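PDB 3FRY: probable copper-exporting P-type ATPase A from Archaeoglobus fulgidus, which probably uses the energy of ATP hydrolysis to pump copper ions out of the cell across the membrane. Local coordinates for residues A57-A61 with G62-K66. Sequence-based numbering, arbitrary orientation.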
ATOM      1  N   ALA A  57     -14.683   8.611 -12.552  1.00 22.68           N
ATOM      2  CA  ALA A  57     -14.600   7.257 -13.094  1.00 19.04           C
ATOM      3  C   ALA A  57     -13.824   6.377 -12.113  1.00 17.75           C
ATOM      4  O   ALA A  57     -14.154   5.210 -11.917  1.00 18.06           O
ATOM      5  CB  ALA A  57     -13.908   7.272 -14.452  1.00 19.23           C
ATOM      6  N   VAL A  58     -12.789   6.935 -11.496  1.00 17.08           N
ATOM      7  CA  VAL A  58     -12.013   6.165 -10.531  1.00 18.87           C
ATOM      8  C   VAL A  58     -12.864   5.878  -9.295  1.00 20.59           C
ATOM      9  O   VAL A  58     -12.813   4.784  -8.731  1.00 19.95           O
ATOM     10  CB  VAL A  58     -10.732   6.916 -10.098  1.00 19.17           C
ATOM     11  CG1 VAL A  58     -10.000   6.110  -9.035  1.00 15.73           C
ATOM     12  CG2 VAL A  58      -9.818   7.138 -11.310  1.00 17.98           C
ATOM     13  N   GLU A  59     -13.647   6.864  -8.873  1.00 21.70           N
ATOM     14  CA  GLU A  59     -14.509   6.685  -7.708  1.00 24.43           C
ATOM     15  C   GLU A  59     -15.570   5.625  -8.004  1.00 24.27           C
ATOM     16  O   GLU A  59     -15.847   4.769  -7.170  1.00 24.27           O
ATOM     17  CB  GLU A  59     -15.176   8.009  -7.332  1.00 27.07           C
ATOM     18  CG  GLU A  59     -14.188   9.144  -7.101  1.00 31.62           C
ATOM     19  CD  GLU A  59     -14.862  10.439  -6.676  1.00 35.94           C
ATOM     20  OE1 GLU A  59     -15.874  10.826  -7.301  1.00 35.61           O
ATOM     21  OE2 GLU A  59     -14.372  11.077  -5.721  1.00 39.38           O
ATOM     22  N   ALA A  60     -16.151   5.682  -9.200  1.00 25.56           N
ATOM     23  CA  ALA A  60     -17.173   4.720  -9.602  1.00 25.30           C
ATOM     24  C   ALA A  60     -16.613   3.297  -9.646  1.00 26.21           C
ATOM     25  O   ALA A  60     -17.346   2.326  -9.431  1.00 25.98           O
ATOM     26  CB  ALA A  60     -17.741   5.101 -10.965  1.00 25.71           C
ATOM     27  N   ALA A  61     -15.319   3.173  -9.934  1.00 24.94           N
ATOM     28  CA  ALA A  61     -14.678   1.859  -9.981  1.00 24.55           C
ATOM     29  C   ALA A  61     -14.474   1.364  -8.560  1.00 23.14           C
ATOM     30  O   ALA A  61     -14.079   0.218  -8.342  1.00 24.98           O
ATOM     31  CB  ALA A  61     -13.333   1.939 -10.705  1.00 25.58           C
ATOM     32  N   GLY A  62     -14.718   2.245  -7.594  1.00 23.66           N
ATOM     33  CA  GLY A  62     -14.583   1.872  -6.198  1.00 22.29           C
ATOM     34  C   GLY A  62     -13.401   2.445  -5.433  1.00 22.15           C
ATOM     35  O   GLY A  62     -13.102   1.982  -4.333  1.00 20.63           O
ATOM     36  N   TYR A  63     -12.734   3.456  -5.983  1.00 21.22           N
ATOM     37  CA  TYR A  63     -11.585   4.035  -5.292  1.00 21.89           C
ATOM     38  C   TYR A  63     -11.666   5.549  -5.177  1.00 22.96           C
ATOM     39  O   TYR A  63     -12.711   6.146  -5.421  1.00 23.28           O
ATOM     40  CB  TYR A  63     -10.293   3.620  -6.009  1.00 21.65           C
ATOM     41  CG  TYR A  63     -10.271   2.137  -6.304  1.00 22.36           C
ATOM     42  CD1 TYR A  63     -10.772   1.644  -7.508  1.00 17.71           C
ATOM     43  CD2 TYR A  63      -9.846   1.217  -5.335  1.00 22.52           C
ATOM     44  CE1 TYR A  63     -10.860   0.277  -7.746  1.00 20.34           C
ATOM     45  CE2 TYR A  63      -9.933  -0.165  -5.564  1.00 20.84           C
ATOM     46  CZ  TYR A  63     -10.444  -0.626  -6.776  1.00 21.74           C
ATOM     47  OH  TYR A  63     -10.559  -1.984  -7.017  1.00 19.85           O
ATOM     48  N   GLN A  64     -10.564   6.168  -4.780  1.00 25.20           N
ATOM     49  CA  GLN A  64     -10.529   7.615  -4.660  1.00 25.84           C
ATOM     50  C   GLN A  64      -9.350   8.155  -5.442  1.00 25.48           C
ATOM     51  O   GLN A  64      -8.277   7.553  -5.465  1.00 22.88           O
ATOM     52  CB  GLN A  64     -10.416   8.041  -3.196  1.00 30.85           C
ATOM     53  CG  GLN A  64     -10.541   9.541  -2.998  1.00 35.94           C
ATOM     54  CD  GLN A  64     -11.801  10.113  -3.637  1.00 41.56           C
ATOM     55  OE1 GLN A  64     -11.940  10.136  -4.867  1.00 40.97           O
ATOM     56  NE2 GLN A  64     -12.728  10.577  -2.802  1.00 43.92           N
ATOM     57  N   ALA A  65      -9.565   9.288  -6.100  1.00 23.86           N
ATOM     58  CA  ALA A  65      -8.522   9.922  -6.887  1.00 25.23           C
ATOM     59  C   ALA A  65      -8.531  11.409  -6.589  1.00 25.01           C
ATOM     60  O   ALA A  65      -9.587  12.005  -6.375  1.00 25.55           O
ATOM     61  CB  ALA A  65      -8.756   9.682  -8.377  1.00 24.23           C
ATOM     62  N   LYS A  66      -7.347  11.999  -6.589  1.00 24.79           N
ATOM     63  CA  LYS A  66      -7.202  13.414  -6.309  1.00 26.14           C
ATOM     64  C   LYS A  66      -6.122  13.960  -7.225  1.00 23.17           C
ATOM     65  O   LYS A  66      -5.113  13.299  -7.456  1.00 21.03           O
ATOM     66  CB  LYS A  66      -6.788  13.593  -4.848  1.00 29.92           C
ATOM     67  CG  LYS A  66      -6.994  14.979  -4.272  1.00 37.31           C
ATOM     68  CD  LYS A  66      -6.787  14.954  -2.750  1.00 40.23           C
ATOM     69  CE  LYS A  66      -7.755  13.982  -2.073  1.00 39.93           C
ATOM     70  NZ  LYS A  66      -7.516  13.842  -0.609  1.00 41.50           N
TER
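The edge of the Y63 ring turns toward V58 O, which lies near the ring plane, while A61 O approaches obliquely, 3.3 Å from Y63 CE1. Beside the ring the helix ends in a Schellman motif, the turn that leads from helix 51-60 into strand 64-67 of this ferredoxin-like heavy-metal-associated domain. G62 has positive phi, where a side chain would clash with A61 O; two bonds back into the last helical turn complete the motif, G62 N donating to E59 O at 2.8 Å and Y63 N to V58 O at 3.1 Å.

V58, in that last turn, sets CG1 anti to its backbone N (chi1 177°), which lays this methyl 3.9 Å from Y63 CB. V58 CB also meets A65 CB at 3.8 Å, joining helix to strand. L11 of the second subunit packs on both V58 and A65, and residues 64-66 pair antiparallel with a strand of that subunit, as part of the domain swap in this crystal form. Y63 itself touches C19, which is in a disulfide with C16.

The E59 carboxylate lies alongside the Q64 amide, their planes 43° apart. With an alanine in place of E59, the Q64 amide would probably lose its acidic neighbour and become freer to turn. At the backbone, the E59 CA-H points almost straight at Y63 O, with CA and O 3.0 Å apart and an angle of 168° at the hydrogen.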